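Local coordinates for member of s1p family of ribosomal proteins (Pyrococcus furiosus, PDB 5YH1), which probably acts as a nucleic-acid-binding exonuclease of the DHH family, this chain being the manganese-binding DHH portion of a longer protein, at residues A[26-31]-A[240-245]. Sequence-based numbering, arbitrary orientation.
Sequences GFLVKS and LEYAKE
The phenol ring of Y242 meets L28 and V29 at its hydroxyl end: L28 O lies at the edge in the ring plane, V29 CG1 is near that plane beside CE2, and L28 CB and CD2 lie to one side of it. Y242 OH donates a hydrogen bond to L28 O; the modelled separation of 2.4 Å is unusually short, so its exact length is doubtful. The angle at OH, from CZ to L28 O, is about 118°, which suits a phenol donating within its own plane. Above the C-O end, L28 CD2 is 3.8 Å from Y242 OH, while L28 CB comes within 3.8 Å of Y242 CE2. V29 CG1 is a looser neighbour, 4.4 Å from the same CE2. With its CG anti to the carbonyl carbon (chi1 -66°), Y242 reaches from helix 234-245 of the DHH domain to the loop joining helix 2-20 to helix 32-53, away from the manganese site. A phenylalanine in place of Y242 would probably leave L28 O without this donor. The loop is also bound through backbone atoms, L28 N to E205 and K30 N to Q238. S31 N-caps helix 32-53, its OG bonded to L34 N and to E235. V29, buried, packs between L34 of that helix and E235, Q238 and Y239 of helix 234-245.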
ATOM      1  N   GLY A  26     -22.566  13.039 -35.437  1.00 30.25           N
ATOM      2  CA  GLY A  26     -21.878  12.083 -36.288  1.00 31.26           C
ATOM      3  C   GLY A  26     -20.614  11.550 -35.632  1.00 32.98           C
ATOM      4  O   GLY A  26     -20.545  11.440 -34.399  1.00 32.18           O
ATOM      5  N   PHE A  27     -19.627  11.211 -36.470  1.00 32.27           N
ATOM      6  CA  PHE A  27     -18.355  10.646 -36.030  1.00 30.42           C
ATOM      7  C   PHE A  27     -17.173  11.291 -36.749  1.00 30.67           C
ATOM      8  O   PHE A  27     -17.348  11.955 -37.766  1.00 29.49           O
ATOM      9  CB  PHE A  27     -18.348   9.149 -36.279  1.00 29.91           C
ATOM     10  CG  PHE A  27     -19.444   8.421 -35.572  1.00 30.06           C
ATOM     11  CD1 PHE A  27     -19.472   8.370 -34.188  1.00 29.52           C
ATOM     12  CD2 PHE A  27     -20.450   7.789 -36.287  1.00 30.03           C
ATOM     13  CE1 PHE A  27     -20.481   7.691 -33.521  1.00 29.60           C
ATOM     14  CE2 PHE A  27     -21.461   7.117 -35.635  1.00 31.05           C
ATOM     15  CZ  PHE A  27     -21.479   7.065 -34.245  1.00 30.78           C
ATOM     16  N   LEU A  28     -15.970  11.089 -36.215  1.00 30.74           N
ATOM     17  CA  LEU A  28     -14.752  11.684 -36.777  1.00 30.29           C
ATOM     18  C   LEU A  28     -14.239  10.939 -38.003  1.00 29.50           C
ATOM     19  O   LEU A  28     -13.422  11.467 -38.751  1.00 28.65           O
ATOM     20  CB  LEU A  28     -13.646  11.722 -35.724  1.00 30.47           C
ATOM     21  CG  LEU A  28     -13.866  12.690 -34.571  1.00 31.46           C
ATOM     22  CD1 LEU A  28     -12.876  12.397 -33.447  1.00 31.98           C
ATOM     23  CD2 LEU A  28     -13.728  14.127 -35.048  1.00 31.85           C
ATOM     24  N   VAL A  29     -14.720   9.714 -38.184  1.00 29.53           N
ATOM     25  CA  VAL A  29     -14.271   8.815 -39.235  1.00 30.01           C
ATOM     26  C   VAL A  29     -15.486   8.086 -39.804  1.00 32.26           C
ATOM     27  O   VAL A  29     -16.550   8.095 -39.176  1.00 31.62           O
ATOM     28  CB  VAL A  29     -13.305   7.752 -38.672  1.00 30.07           C
ATOM     29  CG1 VAL A  29     -12.092   8.415 -38.032  1.00 30.66           C
ATOM     30  CG2 VAL A  29     -14.010   6.857 -37.659  1.00 30.12           C
ATOM     31  N   LYS A  30     -15.317   7.438 -40.960  1.00 33.90           N
ATOM     32  CA  LYS A  30     -16.348   6.563 -41.529  1.00 35.38           C
ATOM     33  C   LYS A  30     -16.225   5.179 -40.921  1.00 33.25           C
ATOM     34  O   LYS A  30     -15.128   4.623 -40.858  1.00 31.69           O
ATOM     35  CB  LYS A  30     -16.221   6.432 -43.060  1.00 40.96           C
ATOM     36  CG  LYS A  30     -15.962   7.733 -43.812  1.00 47.30           C
ATOM     37  CD  LYS A  30     -16.784   7.823 -45.100  1.00 54.56           C
ATOM     38  CE  LYS A  30     -16.124   8.702 -46.160  1.00 56.25           C
ATOM     39  NZ  LYS A  30     -15.197   7.922 -47.031  1.00 59.20           N
ATOM     40  N   SER A  31     -17.352   4.608 -40.503  1.00 30.84           N
ATOM     41  CA  SER A  31     -17.352   3.329 -39.809  1.00 31.48           C
ATOM     42  C   SER A  31     -18.772   2.787 -39.680  1.00 33.79           C
ATOM     43  O   SER A  31     -19.614   3.405 -39.033  1.00 33.02           O
ATOM     44  CB  SER A  31     -16.766   3.495 -38.396  1.00 31.31           C
ATOM     45  OG  SER A  31     -16.885   2.297 -37.638  1.00 28.88           O
ATOM     46  N   LEU A 240      -5.648   8.544 -37.451  1.00 25.96           N
ATOM     47  CA  LEU A 240      -4.266   9.040 -37.549  1.00 27.52           C
ATOM     48  C   LEU A 240      -4.115  10.411 -38.216  1.00 29.20           C
ATOM     49  O   LEU A 240      -3.197  11.174 -37.888  1.00 28.99           O
ATOM     50  CB  LEU A 240      -3.405   8.043 -38.321  1.00 27.77           C
ATOM     51  CG  LEU A 240      -2.971   6.779 -37.580  1.00 28.58           C
ATOM     52  CD1 LEU A 240      -2.228   5.872 -38.556  1.00 28.87           C
ATOM     53  CD2 LEU A 240      -2.093   7.103 -36.372  1.00 28.66           C
ATOM     54  N   GLU A 241      -4.995  10.717 -39.164  1.00 29.89           N
ATOM     55  CA  GLU A 241      -4.940  11.993 -39.870  1.00 30.58           C
ATOM     56  C   GLU A 241      -5.139  13.190 -38.938  1.00 30.15           C
ATOM     57  O   GLU A 241      -4.540  14.245 -39.151  1.00 29.13           O
ATOM     58  CB  GLU A 241      -5.962  12.000 -41.014  1.00 32.41           C
ATOM     59  CG  GLU A 241      -5.556  11.107 -42.179  1.00 33.46           C
ATOM     60  CD  GLU A 241      -4.435  11.735 -42.990  1.00 35.64           C
ATOM     61  OE1 GLU A 241      -4.721  12.707 -43.727  1.00 36.64           O
ATOM     62  OE2 GLU A 241      -3.271  11.286 -42.866  1.00 36.78           O
ATOM     63  N   TYR A 242      -5.951  13.033 -37.891  1.00 30.08           N
ATOM     64  CA  TYR A 242      -6.151  14.122 -36.923  1.00 29.63           C
ATOM     65  C   TYR A 242      -4.899  14.387 -36.085  1.00 30.22           C
ATOM     66  O   TYR A 242      -4.662  15.514 -35.654  1.00 29.28           O
ATOM     67  CB  TYR A 242      -7.318  13.819 -35.990  1.00 30.57           C
ATOM     68  CG  TYR A 242      -8.658  13.774 -36.685  1.00 29.28           C
ATOM     69  CD1 TYR A 242      -9.332  14.944 -37.015  1.00 28.40           C
ATOM     70  CD2 TYR A 242      -9.247  12.564 -37.006  1.00 27.47           C
ATOM     71  CE1 TYR A 242     -10.558  14.901 -37.653  1.00 28.07           C
ATOM     72  CE2 TYR A 242     -10.464  12.514 -37.641  1.00 27.14           C
ATOM     73  CZ  TYR A 242     -11.113  13.683 -37.963  1.00 27.94           C
ATOM     74  OH  TYR A 242     -12.336  13.612 -38.585  1.00 30.08           O
ATOM     75  N   ALA A 243      -4.114  13.341 -35.842  1.00 30.75           N
ATOM     76  CA  ALA A 243      -2.852  13.486 -35.124  1.00 30.58           C
ATOM     77  C   ALA A 243      -1.846  14.191 -36.027  1.00 31.67           C
ATOM     78  O   ALA A 243      -1.129  15.081 -35.583  1.00 31.27           O
ATOM     79  CB  ALA A 243      -2.317  12.124 -34.684  1.00 29.89           C
ATOM     80  N   LYS A 244      -1.797  13.791 -37.295  1.00 33.05           N
ATOM     81  CA  LYS A 244      -0.905  14.449 -38.260  1.00 36.09           C
ATOM     82  C   LYS A 244      -1.129  15.959 -38.353  1.00 36.15           C
ATOM     83  O   LYS A 244      -0.165  16.721 -38.346  1.00 35.29           O
ATOM     84  CB  LYS A 244      -0.999  13.787 -39.636  1.00 37.10           C
ATOM     85  CG  LYS A 244       0.105  12.769 -39.835  1.00 38.49           C
ATOM     86  CD  LYS A 244      -0.379  11.389 -40.206  1.00 38.91           C
ATOM     87  CE  LYS A 244       0.761  10.411 -39.993  1.00 40.21           C
ATOM     88  NZ  LYS A 244       0.502   9.070 -40.557  1.00 41.21           N
ATOM     89  N   GLU A 245      -2.389  16.382 -38.385  1.00 38.02           N
ATOM     90  CA  GLU A 245      -2.735  17.807 -38.392  1.00 39.49           C
ATOM     91  C   GLU A 245      -2.113  18.569 -37.230  1.00 38.80           C
ATOM     92  O   GLU A 245      -1.824  19.749 -37.370  1.00 40.41           O
ATOM     93  CB  GLU A 245      -4.255  18.007 -38.342  1.00 42.97           C
ATOM     94  CG  GLU A 245      -4.983  17.693 -39.637  1.00 47.91           C
ATOM     95  CD  GLU A 245      -6.501  17.619 -39.473  1.00 52.49           C
ATOM     96  OE1 GLU A 245      -7.055  18.188 -38.494  1.00 50.07           O
ATOM     97  OE2 GLU A 245      -7.141  16.972 -40.339  1.00 56.65           O
TER